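Local coordinates for protein putrescine aminotransferase (Halomonas elongata DSM 2581, PDB 6GWI) that probably transfers amino groups from amines such as putrescine to carbonyl acceptors, using pyridoxal-5'-phosphate as cofactor, at residues A330-N333 with L334-E338; W57-N60 with L61-R65; S237-P240 with A241-K244; P352-A355 with E356-S360; K243-L246 with A247-I251. One frame throughout, in Å; residues are numbered along the deposited sequence.

Contact 1. Residues A330-N333 with L334-E338; sequences ALKN and LELLE
Asn-333 meets Leu-337 one turn along helix 324-339, in a run of i to i+4 contacts on an alpha-helix of this class-III aminotransferase. The backbone gives Leu-337 N to Asn-333 O at 2.9 Å, a nearly straight bond (172°), and Leu-334 N reaches Ala-330 O at the same length. The Asn-333 amide is carried anti to the backbone N (chi1 176°), which leaves ND2 3.5 Å from Leu-337 CD1. The methyl contact is apolar on one side only; the buried amide's polar partners are Ser-289 OG, hydrogen-bonded to OD1, and Gly-286 O and Leu-287 O, weakly bonded to ND2, close in sequence to Lys-285 of the cofactor pocket. Leu-334 leans back over the preceding turn, with CG 3.3 Å from Ala-330 O, while its side chain packs on Leu-96 and Leu-100 of helix 91-103. Glu-335, partly exposed, sends an extended chain back between two residues of the turn before. Its OE2 lies 3.6 Å from Leu-331 CG, and OE1 rests 3.4 Å from Lys-332 CD, the two chains crossing almost perpendicularly. The opposite charges stop short of a salt bridge, with Lys-332 NZ 4.1 Å from Glu-335 OE1.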
loop_
_atom_site.group_PDB
_atom_site.type_symbol
_atom_site.label_atom_id
_atom_site.label_comp_id
_atom_site.label_asym_id
_atom_site.label_seq_id
_atom_site.Cartn_x
_atom_site.Cartn_y
_atom_site.Cartn_z
ATOM N N ALA B 330 8.511 -5.420 -12.886
ATOM C CA ALA B 330 7.723 -6.643 -12.774
ATOM C C ALA B 330 7.629 -7.360 -14.116
ATOM O O ALA B 330 7.776 -8.587 -14.189
ATOM C CB ALA B 330 6.331 -6.316 -12.236
ATOM N N LEU B 331 7.368 -6.613 -15.187
ATOM C CA LEU B 331 7.293 -7.215 -16.513
ATOM C C LEU B 331 8.586 -7.945 -16.856
ATOM O O LEU B 331 8.563 -9.077 -17.353
ATOM C CB LEU B 331 6.997 -6.141 -17.557
ATOM C CG LEU B 331 6.972 -6.606 -19.017
ATOM C CD1 LEU B 331 5.875 -7.639 -19.251
ATOM C CD2 LEU B 331 6.802 -5.413 -19.947
ATOM N N LYS B 332 9.728 -7.296 -16.628
ATOM C CA LYS B 332 10.999 -7.927 -16.962
ATOM C C LYS B 332 11.232 -9.155 -16.090
ATOM O O LYS B 332 11.745 -10.174 -16.564
ATOM C CB LYS B 332 12.140 -6.925 -16.803
ATOM C CG LYS B 332 13.457 -7.372 -17.426
ATOM C CD LYS B 332 13.295 -7.553 -18.936
ATOM C CE LYS B 332 14.578 -7.264 -19.694
ATOM N NZ LYS B 332 14.487 -7.713 -21.114
ATOM N N ASN B 333 10.852 -9.074 -14.813
ATOM C CA ASN B 333 10.970 -10.220 -13.918
ATOM C C ASN B 333 10.171 -11.410 -14.438
ATOM O O ASN B 333 10.683 -12.534 -14.501
ATOM C CB ASN B 333 10.510 -9.819 -12.514
ATOM C CG ASN B 333 10.501 -10.982 -11.545
ATOM O OD1 ASN B 333 11.550 -11.492 -11.158
ATOM N ND2 ASN B 333 9.309 -11.396 -11.133
ATOM N N LEU B 334 8.915 -11.182 -14.836
ATOM C CA LEU B 334 8.110 -12.270 -15.382
ATOM C C LEU B 334 8.729 -12.834 -16.659
ATOM O O LEU B 334 8.761 -14.055 -16.852
ATOM C CB LEU B 334 6.683 -11.796 -15.653
ATOM C CG LEU B 334 5.885 -11.286 -14.453
ATOM C CD1 LEU B 334 4.520 -10.803 -14.914
ATOM C CD2 LEU B 334 5.747 -12.371 -13.397
ATOM N N GLU B 335 9.203 -11.962 -17.556
ATOM C CA GLU B 335 9.808 -12.431 -18.800
ATOM C C GLU B 335 11.025 -13.308 -18.527
ATOM O O GLU B 335 11.257 -14.301 -19.227
ATOM C CB GLU B 335 10.200 -11.242 -19.677
ATOM C CG GLU B 335 9.024 -10.503 -20.297
ATOM C CD GLU B 335 9.411 -9.142 -20.854
ATOM O OE1 GLU B 335 10.533 -8.670 -20.572
ATOM O OE2 GLU B 335 8.586 -8.536 -21.570
ATOM N N LEU B 336 11.829 -12.940 -17.525
ATOM C CA LEU B 336 13.004 -13.732 -17.179
ATOM C C LEU B 336 12.601 -15.053 -16.535
ATOM O O LEU B 336 13.122 -16.116 -16.897
ATOM C CB LEU B 336 13.905 -12.936 -16.237
ATOM C CG LEU B 336 14.632 -11.747 -16.864
ATOM C CD1 LEU B 336 15.264 -10.890 -15.783
ATOM C CD2 LEU B 336 15.679 -12.228 -17.855
ATOM N N LEU B 337 11.666 -15.009 -15.580
ATOM C CA LEU B 337 11.192 -16.239 -14.957
ATOM C C LEU B 337 10.731 -17.231 -16.012
ATOM O O LEU B 337 10.996 -18.435 -15.906
ATOM C CB LEU B 337 10.046 -15.943 -13.991
ATOM C CG LEU B 337 10.401 -15.357 -12.626
ATOM C CD1 LEU B 337 9.149 -14.840 -11.932
ATOM C CD2 LEU B 337 11.100 -16.396 -11.773
ATOM N N GLU B 338 10.038 -16.738 -17.041
ATOM C CA GLU B 338 9.521 -17.598 -18.098
ATOM C C GLU B 338 10.616 -18.001 -19.079
ATOM O O GLU B 338 10.762 -19.185 -19.402
ATOM C CB GLU B 338 8.386 -16.880 -18.833
ATOM C CG GLU B 338 7.653 -17.741 -19.848
ATOM C CD GLU B 338 6.460 -17.032 -20.460
ATOM O OE1 GLU B 338 6.507 -15.791 -20.597
ATOM O OE2 GLU B 338 5.473 -17.715 -20.805
#

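Contact 2. Residues W57-N60 with L61-R65; sequences WCVN and LGYGR
Val-59 and Gly-62 bound a type I beta turn in the buried loop between helices 54-57 and 66-78. Its backbone bond runs from Gly-62 N to Val-59 O at 3.2 Å (155° at the hydrogen), with the donor well above the carbonyl plane. An inverse gamma turn centred on Val-59 overlaps its start, marked by a weak bond from Asn-60 N to Cys-58 O. Gly-62 takes a positive phi, a backbone shape that glycine adopts readily.

The apolar part of the contact is a CH-pi interaction: Val-59 CG1 sits 4.0 Å from the centroid of the Tyr-63 ring, 8° off its normal. This methyl is anti to the backbone N (chi1 -173°), on the carbonyl side where the chain turns back, and it also touches Gly-62 C at 3.5 Å. The other branch reaches toward the phenol end. Tyr-81 of the second subunit packs on both Val-59 and Tyr-63, so the pair borders the dimer contact.

Polar bonds lead out of the turn, with Leu-61 N held by Ser-289 OG and Tyr-63 OH by Asp-51 OD2. With the ring of Tyr-63 cut back to an alanine, Val-59 CG1 would probably lose the face it rests on and Asp-51 a hydrogen bond. At the phenol end, Val-59 CG2 lies 3.8 Å from Tyr-63 OH and 4.0 Å from Tyr-63 CE1.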
loop_
_atom_site.group_PDB
_atom_site.type_symbol
_atom_site.label_atom_id
_atom_site.label_comp_id
_atom_site.label_asym_id
_atom_site.label_seq_id
_atom_site.Cartn_x
_atom_site.Cartn_y
_atom_site.Cartn_z
ATOM N N TRP B 57 10.032 -13.733 1.381
ATOM C CA TRP B 57 9.304 -14.591 0.451
ATOM C C TRP B 57 9.208 -14.025 -0.964
ATOM O O TRP B 57 8.310 -14.420 -1.717
ATOM C CB TRP B 57 7.860 -14.881 0.900
ATOM C CG TRP B 57 7.602 -15.226 2.330
ATOM C CD1 TRP B 57 7.495 -14.359 3.378
ATOM C CD2 TRP B 57 7.341 -16.531 2.861
ATOM N NE1 TRP B 57 7.207 -15.045 4.532
ATOM C CE2 TRP B 57 7.107 -16.380 4.242
ATOM C CE3 TRP B 57 7.290 -17.814 2.304
ATOM C CZ2 TRP B 57 6.837 -17.463 5.077
ATOM C CZ3 TRP B 57 7.021 -18.888 3.136
ATOM C CH2 TRP B 57 6.797 -18.705 4.506
ATOM N N CYS B 58 10.080 -13.098 -1.365
ATOM C CA CYS B 58 9.816 -12.326 -2.575
ATOM C C CYS B 58 10.954 -12.243 -3.585
ATOM O O CYS B 58 10.663 -12.036 -4.766
ATOM C CB CYS B 58 9.386 -10.896 -2.204
ATOM S SG CYS B 58 10.551 -10.032 -1.150
ATOM N N VAL B 59 12.218 -12.402 -3.188
ATOM C CA VAL B 59 13.334 -12.213 -4.117
ATOM C C VAL B 59 13.577 -13.498 -4.905
ATOM O O VAL B 59 14.568 -14.205 -4.685
ATOM C CB VAL B 59 14.610 -11.765 -3.376
ATOM C CG1 VAL B 59 15.704 -11.401 -4.373
ATOM C CG2 VAL B 59 14.312 -10.583 -2.448
ATOM N N ASN B 60 12.685 -13.790 -5.854
ATOM C CA ASN B 60 12.704 -15.092 -6.513
ATOM C C ASN B 60 13.908 -15.244 -7.434
ATOM O O ASN B 60 14.541 -16.306 -7.463
ATOM C CB ASN B 60 11.405 -15.295 -7.292
ATOM C CG ASN B 60 10.218 -15.565 -6.387
ATOM O OD1 ASN B 60 10.347 -15.588 -5.161
ATOM N ND2 ASN B 60 9.055 -15.778 -6.988
ATOM N N LEU B 61 14.244 -14.204 -8.194
ATOM C CA LEU B 61 15.398 -14.256 -9.083
ATOM C C LEU B 61 16.711 -13.927 -8.378
ATOM O O LEU B 61 17.732 -13.748 -9.054
ATOM C CB LEU B 61 15.199 -13.311 -10.267
ATOM C CG LEU B 61 14.127 -13.728 -11.277
ATOM C CD1 LEU B 61 14.093 -12.731 -12.425
ATOM C CD2 LEU B 61 14.351 -15.145 -11.802
ATOM N N GLY B 62 16.714 -13.849 -7.052
ATOM C CA GLY B 62 17.930 -13.581 -6.316
ATOM C C GLY B 62 18.405 -12.154 -6.463
ATOM O O GLY B 62 17.829 -11.370 -7.224
ATOM N N TYR B 63 19.451 -11.799 -5.730
ATOM C CA TYR B 63 19.987 -10.450 -5.778
ATOM C C TYR B 63 21.003 -10.335 -6.910
ATOM O O TYR B 63 21.672 -11.307 -7.273
ATOM C CB TYR B 63 20.632 -10.087 -4.439
ATOM C CG TYR B 63 19.708 -10.249 -3.242
ATOM C CD1 TYR B 63 18.857 -9.223 -2.848
ATOM C CD2 TYR B 63 19.692 -11.428 -2.504
ATOM C CE1 TYR B 63 18.015 -9.366 -1.757
ATOM C CE2 TYR B 63 18.852 -11.580 -1.412
ATOM C CZ TYR B 63 18.018 -10.545 -1.045
ATOM O OH TYR B 63 17.181 -10.688 0.040
ATOM N N GLY B 64 21.125 -9.127 -7.450
ATOM C CA GLY B 64 22.110 -8.848 -8.475
ATOM C C GLY B 64 21.686 -9.110 -9.903
ATOM O O GLY B 64 22.558 -9.263 -10.767
ATOM N N ARG B 65 20.387 -9.151 -10.194
ATOM C CA ARG B 65 19.922 -9.364 -11.567
ATOM C C ARG B 65 20.040 -8.051 -12.332
ATOM O O ARG B 65 19.217 -7.145 -12.176
ATOM C CB ARG B 65 18.491 -9.888 -11.598
ATOM C CG ARG B 65 18.312 -11.324 -11.121
ATOM C CD ARG B 65 19.177 -12.314 -11.920
ATOM N NE ARG B 65 18.960 -12.236 -13.367
ATOM C CZ ARG B 65 18.484 -13.223 -14.132
ATOM N NH1 ARG B 65 18.159 -14.400 -13.612
ATOM N NH2 ARG B 65 18.338 -13.030 -15.435
#

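Contact 3. Residues S237-P240 with A241-K244; sequences SYWP and AVKK
Val-242 presses one methyl over Tyr-238 and the other against Trp-239, and this inward side is the tight half of the contact, near the start of helix 238-248 in a beta-alpha-beta unit. Val-242 CG2 stands 3.7 Å from the centroid of the Tyr-238 ring, 15° off the normal, a CH-pi contact displaced toward the rim. The same methyl is 3.3 Å from Tyr-238 O. Tyr-238 CG lies anti to its own nitrogen (chi1 177°), which puts the ring under Val-242 CG2, one turn on. Val-242 CG1 approaches the indole at 3.7 Å from Trp-239 CZ3, the two side chains running alongside each other. In the backbone, Val-242 N donates to Tyr-238 O at 2.8 Å, shorter than the 3.3 Å between Ala-241 N and Ser-237 O.

The outward side is looser. Pro-240, which has no N-H to give, is exposed; its O accepts a bent bond (144°) from Lys-244 N at 3.2 Å. Lys-243 and Lys-244 carry their ends away, Lys-243 NZ to Gly-275 O.

Were Tyr-238 a leucine, Arg-146 would probably lose the hydroxyl it binds and Val-242 CG2 the flat ring beneath it. The chemistry thus divides by side: toward strand 217-222 the aromatics bury their carbon surfaces while Tyr-238 OH is bonded to Arg-146 and Trp-239 NE1 to Pro-224 O, whereas the lysines keep the outer side polar.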
loop_
_atom_site.group_PDB
_atom_site.type_symbol
_atom_site.label_atom_id
_atom_site.label_comp_id
_atom_site.label_asym_id
_atom_site.label_seq_id
_atom_site.Cartn_x
_atom_site.Cartn_y
_atom_site.Cartn_z
ATOM N N SER B 237 -6.175 -34.251 0.749
ATOM C CA SER B 237 -7.629 -34.339 0.724
ATOM C C SER B 237 -8.314 -32.989 0.898
ATOM O O SER B 237 -9.513 -32.880 0.620
ATOM C CB SER B 237 -8.109 -35.288 1.826
ATOM O OG SER B 237 -7.789 -34.768 3.107
ATOM N N TYR B 238 -7.590 -31.964 1.346
ATOM C CA TYR B 238 -8.241 -30.733 1.778
ATOM C C TYR B 238 -8.868 -29.989 0.604
ATOM O O TYR B 238 -10.077 -29.732 0.592
ATOM C CB TYR B 238 -7.237 -29.844 2.515
ATOM C CG TYR B 238 -7.804 -28.506 2.937
ATOM C CD1 TYR B 238 -8.719 -28.414 3.977
ATOM C CD2 TYR B 238 -7.414 -27.333 2.299
ATOM C CE1 TYR B 238 -9.237 -27.190 4.367
ATOM C CE2 TYR B 238 -7.923 -26.104 2.684
ATOM C CZ TYR B 238 -8.834 -26.038 3.716
ATOM O OH TYR B 238 -9.338 -24.815 4.094
ATOM N N TRP B 239 -8.065 -29.623 -0.386
ATOM C CA TRP B 239 -8.568 -28.743 -1.432
ATOM C C TRP B 239 -9.598 -29.431 -2.322
ATOM O O TRP B 239 -10.559 -28.777 -2.750
ATOM C CB TRP B 239 -7.412 -28.185 -2.265
ATOM C CG TRP B 239 -6.789 -26.971 -1.624
ATOM C CD1 TRP B 239 -5.511 -26.848 -1.157
ATOM C CD2 TRP B 239 -7.436 -25.720 -1.352
ATOM N NE1 TRP B 239 -5.319 -25.594 -0.625
ATOM C CE2 TRP B 239 -6.486 -24.884 -0.732
ATOM C CE3 TRP B 239 -8.725 -25.226 -1.577
ATOM C CZ2 TRP B 239 -6.784 -23.580 -0.337
ATOM C CZ3 TRP B 239 -9.018 -23.931 -1.187
ATOM C CH2 TRP B 239 -8.052 -23.124 -0.571
ATOM N N PRO B 240 -9.451 -30.726 -2.635
ATOM C CA PRO B 240 -10.540 -31.406 -3.358
ATOM C C PRO B 240 -11.853 -31.367 -2.601
ATOM O O PRO B 240 -12.916 -31.185 -3.208
ATOM C CB PRO B 240 -10.019 -32.843 -3.510
ATOM C CG PRO B 240 -8.539 -32.708 -3.473
ATOM C CD PRO B 240 -8.281 -31.608 -2.467
ATOM N N ALA B 241 -11.805 -31.540 -1.279
ATOM C CA ALA B 241 -13.020 -31.455 -0.477
ATOM C C ALA B 241 -13.541 -30.021 -0.412
ATOM O O ALA B 241 -14.759 -29.804 -0.410
ATOM C CB ALA B 241 -12.758 -32.010 0.924
ATOM N N VAL B 242 -12.648 -29.026 -0.364
ATOM C CA VAL B 242 -13.104 -27.638 -0.390
ATOM C C VAL B 242 -13.847 -27.351 -1.690
ATOM O O VAL B 242 -14.892 -26.689 -1.696
ATOM C CB VAL B 242 -11.925 -26.664 -0.198
ATOM C CG1 VAL B 242 -12.376 -25.227 -0.458
ATOM C CG2 VAL B 242 -11.332 -26.791 1.204
ATOM N N LYS B 243 -13.313 -27.834 -2.816
ATOM C CA LYS B 243 -13.989 -27.636 -4.092
ATOM C C LYS B 243 -15.384 -28.242 -4.063
ATOM O O LYS B 243 -16.314 -27.704 -4.675
ATOM C CB LYS B 243 -13.165 -28.253 -5.225
ATOM C CG LYS B 243 -11.834 -27.564 -5.480
ATOM C CD LYS B 243 -11.302 -27.861 -6.877
ATOM C CE LYS B 243 -10.845 -29.304 -7.016
ATOM N NZ LYS B 243 -10.106 -29.526 -8.292
ATOM N N LYS B 244 -15.543 -29.358 -3.357
ATOM C CA LYS B 244 -16.852 -29.984 -3.232
ATOM C C LYS B 244 -17.829 -29.066 -2.512
ATOM O O LYS B 244 -18.984 -28.921 -2.933
ATOM C CB LYS B 244 -16.695 -31.316 -2.494
ATOM C CG LYS B 244 -17.820 -32.318 -2.700
ATOM C CD LYS B 244 -17.352 -33.752 -2.432
ATOM C CE LYS B 244 -17.028 -34.002 -0.962
ATOM N NZ LYS B 244 -18.241 -33.948 -0.098
#

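Contact 4. Residues P352-A355 with E356-S360; sequences PYLA and ERWAS
Successive i to i+4 bonds of alpha-helical geometry join residues 352-355 to 356-360, among them Glu-356 N to Pro-352 O at 3.2 Å and Arg-357 N to Tyr-353 O at 3.1 Å. Among the side chains, Arg-357 CG, anti to its carbonyl carbon, lies over one face of the Tyr-353 ring, 4.1 Å from the centroid (CH-pi), and the bend at chi2 brings the guanidinium back to the hydroxyl. NH2 donates to Tyr-353 OH at 3.0 Å (146°), with the oxygen at the guanidinium edge and in its plane, and the two flat groups stand 89° apart. Asp-433 OD1 on helix 429-450 forms a salt bridge with Arg-357 NE and a hydrogen bond with Tyr-353 OH, which probably helps fix the rotation of both. Here helix 342-359 packs against both that helix and the antiparallel sheet holding strands 367-373 and 418-421. On the sheet side Leu-354 and Trp-358 run side by side, CD1 of the leucine 4.1 Å from CE3 of the indole, whose NE1 is bonded to Ala-378 O. Glu-356 CG takes the crowded position between N and carbonyl carbon (chi1 50°), tight against Tyr-353 O at 3.0 Å. At the far end Ser-360 OG and N both bond to Arg-357 O, the hydroxyl at 2.8 Å.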
loop_
_atom_site.group_PDB
_atom_site.type_symbol
_atom_site.label_atom_id
_atom_site.label_comp_id
_atom_site.label_asym_id
_atom_site.label_seq_id
_atom_site.Cartn_x
_atom_site.Cartn_y
_atom_site.Cartn_z
ATOM N N PRO B 352 12.358 -30.994 -5.999
ATOM C CA PRO B 352 12.698 -32.373 -5.613
ATOM C C PRO B 352 14.055 -32.494 -4.947
ATOM O O PRO B 352 14.216 -33.311 -4.031
ATOM C CB PRO B 352 12.650 -33.128 -6.950
ATOM C CG PRO B 352 11.662 -32.360 -7.766
ATOM C CD PRO B 352 11.870 -30.912 -7.389
ATOM N N TYR B 353 15.037 -31.689 -5.357
ATOM C CA TYR B 353 16.355 -31.779 -4.742
ATOM C C TYR B 353 16.307 -31.293 -3.299
ATOM O O TYR B 353 16.863 -31.933 -2.399
ATOM C CB TYR B 353 17.371 -30.978 -5.550
ATOM C CG TYR B 353 18.784 -31.141 -5.048
ATOM C CD1 TYR B 353 19.540 -32.250 -5.397
ATOM C CD2 TYR B 353 19.359 -30.191 -4.215
ATOM C CE1 TYR B 353 20.830 -32.406 -4.938
ATOM C CE2 TYR B 353 20.649 -30.338 -3.751
ATOM C CZ TYR B 353 21.381 -31.447 -4.116
ATOM O OH TYR B 353 22.669 -31.599 -3.654
ATOM N N LEU B 354 15.647 -30.157 -3.061
ATOM C CA LEU B 354 15.423 -29.703 -1.692
ATOM C C LEU B 354 14.723 -30.782 -0.874
ATOM O O LEU B 354 15.106 -31.059 0.268
ATOM C CB LEU B 354 14.599 -28.414 -1.690
ATOM C CG LEU B 354 14.126 -27.946 -0.309
ATOM C CD1 LEU B 354 15.316 -27.590 0.575
ATOM C CD2 LEU B 354 13.169 -26.768 -0.418
ATOM N N ALA B 355 13.683 -31.395 -1.447
ATOM C CA ALA B 355 12.883 -32.368 -0.710
ATOM C C ALA B 355 13.742 -33.500 -0.160
ATOM O O ALA B 355 13.608 -33.886 1.007
ATOM C CB ALA B 355 11.785 -32.924 -1.618
ATOM N N GLU B 356 14.631 -34.054 -0.988
ATOM C CA GLU B 356 15.462 -35.162 -0.525
ATOM C C GLU B 356 16.498 -34.689 0.489
ATOM O O GLU B 356 16.715 -35.350 1.513
ATOM C CB GLU B 356 16.127 -35.860 -1.715
ATOM C CG GLU B 356 16.844 -34.944 -2.691
ATOM C CD GLU B 356 17.568 -35.712 -3.783
ATOM O OE1 GLU B 356 17.052 -35.760 -4.920
ATOM O OE2 GLU B 356 18.641 -36.288 -3.497
ATOM N N ARG B 357 17.139 -33.546 0.237
ATOM C CA ARG B 357 18.104 -33.021 1.197
ATOM C C ARG B 357 17.406 -32.579 2.479
ATOM O O ARG B 357 17.927 -32.781 3.582
ATOM C CB ARG B 357 18.875 -31.852 0.581
ATOM C CG ARG B 357 19.754 -32.205 -0.619
ATOM C CD ARG B 357 20.807 -33.261 -0.303
ATOM N NE ARG B 357 21.872 -33.265 -1.305
ATOM C CZ ARG B 357 22.884 -34.128 -1.333
ATOM N NH1 ARG B 357 22.982 -35.080 -0.415
ATOM N NH2 ARG B 357 23.802 -34.039 -2.287
ATOM N N TRP B 358 16.224 -31.972 2.349
ATOM C CA TRP B 358 15.447 -31.568 3.516
ATOM C C TRP B 358 15.033 -32.775 4.349
ATOM O O TRP B 358 15.042 -32.717 5.585
ATOM C CB TRP B 358 14.216 -30.792 3.053
ATOM C CG TRP B 358 13.578 -29.896 4.070
ATOM C CD1 TRP B 358 12.296 -29.971 4.534
ATOM C CD2 TRP B 358 14.172 -28.764 4.715
ATOM N NE1 TRP B 358 12.059 -28.964 5.436
ATOM C CE2 TRP B 358 13.195 -28.208 5.565
ATOM C CE3 TRP B 358 15.435 -28.168 4.662
ATOM C CZ2 TRP B 358 13.442 -27.089 6.354
ATOM C CZ3 TRP B 358 15.680 -27.059 5.451
ATOM C CH2 TRP B 358 14.688 -26.531 6.286
ATOM N N ALA B 359 14.657 -33.876 3.689
ATOM C CA ALA B 359 14.217 -35.072 4.396
ATOM C C ALA B 359 15.338 -35.738 5.183
ATOM O O ALA B 359 15.053 -36.556 6.065
ATOM C CB ALA B 359 13.620 -36.077 3.410
ATOM N N SER B 360 16.598 -35.423 4.885
ATOM C CA SER B 360 17.696 -35.965 5.673
ATOM C C SER B 360 17.730 -35.397 7.086
ATOM O O SER B 360 18.515 -35.880 7.910
ATOM C CB SER B 360 19.030 -35.692 4.975
ATOM O OG SER B 360 19.476 -34.369 5.216
#

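Contact 5. Residues K243-L246 with A247-I251; sequences KKVL and AKYDI
The Tyr-249 ring approaches Val-245 O obliquely, with CD2 3.2 Å from that oxygen, and one of its faces carries Lys-248 CB, 3.7 Å above the ring plane and displaced toward the rim. Val-245 CG1 adds a looser apolar touch at 4.2 Å from Tyr-249 CE2. They mark where helix 238-248 of a beta-alpha-beta unit gives out and the chain leads to strand 252-255.

The backbone records the unwinding. Ala-247 N still makes an i to i+4 bond to Lys-243 O, at 3.1 Å. Lys-248 N instead pairs with Val-245 O, three residues back, at 3.0 Å; it stands 58° out of the carbonyl plane and so is not directed at a lone pair. Tyr-249 N follows with a weak bond of 3.3 Å to Leu-246 O. Past it the chain makes an inverse gamma turn centred on Asp-250, which carries a weak bond from Ile-251 N to Tyr-249 O.

Glu-206 of helix 194-212 takes both polar ends, forming a salt bridge with Lys-248 NZ and a hydrogen bond with Tyr-249 OH. That shared partner ties the end of the helix to its neighbour. On the same helix Leu-205 packs on Leu-246, while Ile-251 touches Phe-220 of strand 217-222. With Ile-251 CG1 anti to the backbone N (chi1 178°), Ile-251 CG2 is the branch left to meet Leu-246, 3.7 Å from its CD2.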
loop_
_atom_site.group_PDB
_atom_site.type_symbol
_atom_site.label_atom_id
_atom_site.label_comp_id
_atom_site.label_asym_id
_atom_site.label_seq_id
_atom_site.Cartn_x
_atom_site.Cartn_y
_atom_site.Cartn_z
ATOM N N LYS B 243 -13.313 -27.834 -2.816
ATOM C CA LYS B 243 -13.989 -27.636 -4.092
ATOM C C LYS B 243 -15.384 -28.242 -4.063
ATOM O O LYS B 243 -16.314 -27.704 -4.675
ATOM C CB LYS B 243 -13.165 -28.253 -5.225
ATOM C CG LYS B 243 -11.834 -27.564 -5.480
ATOM C CD LYS B 243 -11.302 -27.861 -6.877
ATOM C CE LYS B 243 -10.845 -29.304 -7.016
ATOM N NZ LYS B 243 -10.106 -29.526 -8.292
ATOM N N LYS B 244 -15.543 -29.358 -3.357
ATOM C CA LYS B 244 -16.852 -29.984 -3.232
ATOM C C LYS B 244 -17.829 -29.066 -2.512
ATOM O O LYS B 244 -18.984 -28.921 -2.933
ATOM C CB LYS B 244 -16.695 -31.316 -2.494
ATOM C CG LYS B 244 -17.820 -32.318 -2.700
ATOM C CD LYS B 244 -17.352 -33.752 -2.432
ATOM C CE LYS B 244 -17.028 -34.002 -0.962
ATOM N NZ LYS B 244 -18.241 -33.948 -0.098
ATOM N N VAL B 245 -17.370 -28.406 -1.445
ATOM C CA VAL B 245 -18.226 -27.509 -0.673
ATOM C C VAL B 245 -18.610 -26.283 -1.493
ATOM O O VAL B 245 -19.777 -25.876 -1.524
ATOM C CB VAL B 245 -17.518 -27.110 0.637
ATOM C CG1 VAL B 245 -18.268 -25.989 1.364
ATOM C CG2 VAL B 245 -17.357 -28.323 1.541
ATOM N N LEU B 246 -17.629 -25.663 -2.155
ATOM C CA LEU B 246 -17.890 -24.441 -2.906
ATOM C C LEU B 246 -18.853 -24.669 -4.062
ATOM O O LEU B 246 -19.576 -23.746 -4.457
ATOM C CB LEU B 246 -16.577 -23.870 -3.435
ATOM C CG LEU B 246 -15.558 -23.469 -2.371
ATOM C CD1 LEU B 246 -14.253 -23.064 -3.036
ATOM C CD2 LEU B 246 -16.090 -22.351 -1.488
ATOM N N ALA B 247 -18.856 -25.874 -4.637
ATOM C CA ALA B 247 -19.771 -26.193 -5.725
ATOM C C ALA B 247 -21.223 -26.201 -5.271
ATOM O O ALA B 247 -22.123 -26.041 -6.104
ATOM C CB ALA B 247 -19.419 -27.554 -6.331
ATOM N N LYS B 248 -21.471 -26.414 -3.981
ATOM C CA LYS B 248 -22.830 -26.477 -3.463
ATOM C C LYS B 248 -23.414 -25.099 -3.180
ATOM O O LYS B 248 -24.640 -24.973 -3.084
ATOM C CB LYS B 248 -22.851 -27.322 -2.186
ATOM C CG LYS B 248 -22.628 -28.805 -2.436
ATOM C CD LYS B 248 -22.320 -29.576 -1.157
ATOM C CE LYS B 248 -23.378 -29.378 -0.085
ATOM N NZ LYS B 248 -23.230 -30.378 1.014
ATOM N N TYR B 249 -22.571 -24.075 -3.043
ATOM C CA TYR B 249 -22.999 -22.749 -2.617
ATOM C C TYR B 249 -22.499 -21.694 -3.592
ATOM O O TYR B 249 -21.443 -21.848 -4.211
ATOM C CB TYR B 249 -22.486 -22.452 -1.199
ATOM C CG TYR B 249 -22.918 -23.508 -0.207
ATOM C CD1 TYR B 249 -24.206 -23.519 0.305
ATOM C CD2 TYR B 249 -22.044 -24.507 0.197
ATOM C CE1 TYR B 249 -24.611 -24.492 1.200
ATOM C CE2 TYR B 249 -22.437 -25.483 1.092
ATOM C CZ TYR B 249 -23.723 -25.472 1.588
ATOM O OH TYR B 249 -24.116 -26.440 2.479
ATOM N N ASP B 250 -23.272 -20.613 -3.724
ATOM C CA ASP B 250 -22.949 -19.518 -4.643
ATOM C C ASP B 250 -22.089 -18.511 -3.883
ATOM O O ASP B 250 -22.560 -17.504 -3.349
ATOM C CB ASP B 250 -24.221 -18.892 -5.198
ATOM C CG ASP B 250 -23.949 -17.940 -6.343
ATOM O OD1 ASP B 250 -22.817 -17.946 -6.869
ATOM O OD2 ASP B 250 -24.872 -17.188 -6.723
ATOM N N ILE B 251 -20.792 -18.798 -3.845
ATOM C CA ILE B 251 -19.828 -18.028 -3.068
ATOM C C ILE B 251 -18.577 -17.828 -3.908
ATOM O O ILE B 251 -18.182 -18.716 -4.670
ATOM C CB ILE B 251 -19.506 -18.773 -1.753
ATOM C CG1 ILE B 251 -18.461 -18.031 -0.926
ATOM C CG2 ILE B 251 -19.043 -20.200 -2.071
ATOM C CD1 ILE B 251 -18.056 -18.767 0.346
#

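From the N terminus, contact 2 comes first, a turn closing the loop that leads into helix 66-78. Contacts 3 and 5 follow at the two ends of helix 238-248, spanning the helical step between strands 217-222 and 252-255. Contact 1 then lies on helix 324-339, and contact 4 ends helix 342-359 beside the antiparallel sheet. All five are local; contacts 3 and 5 run end to end through the shared Lys-243 and Lys-244, and the others are in series, with none nested or crossing. Contacts 1 and 2, far apart in sequence, touch in space: Leu-61 CD1 is 3.1 Å from Asn-333 OD1, which joins the loop to the helix. Contacts 3 and 5 lie across the chain's centre from contact 2.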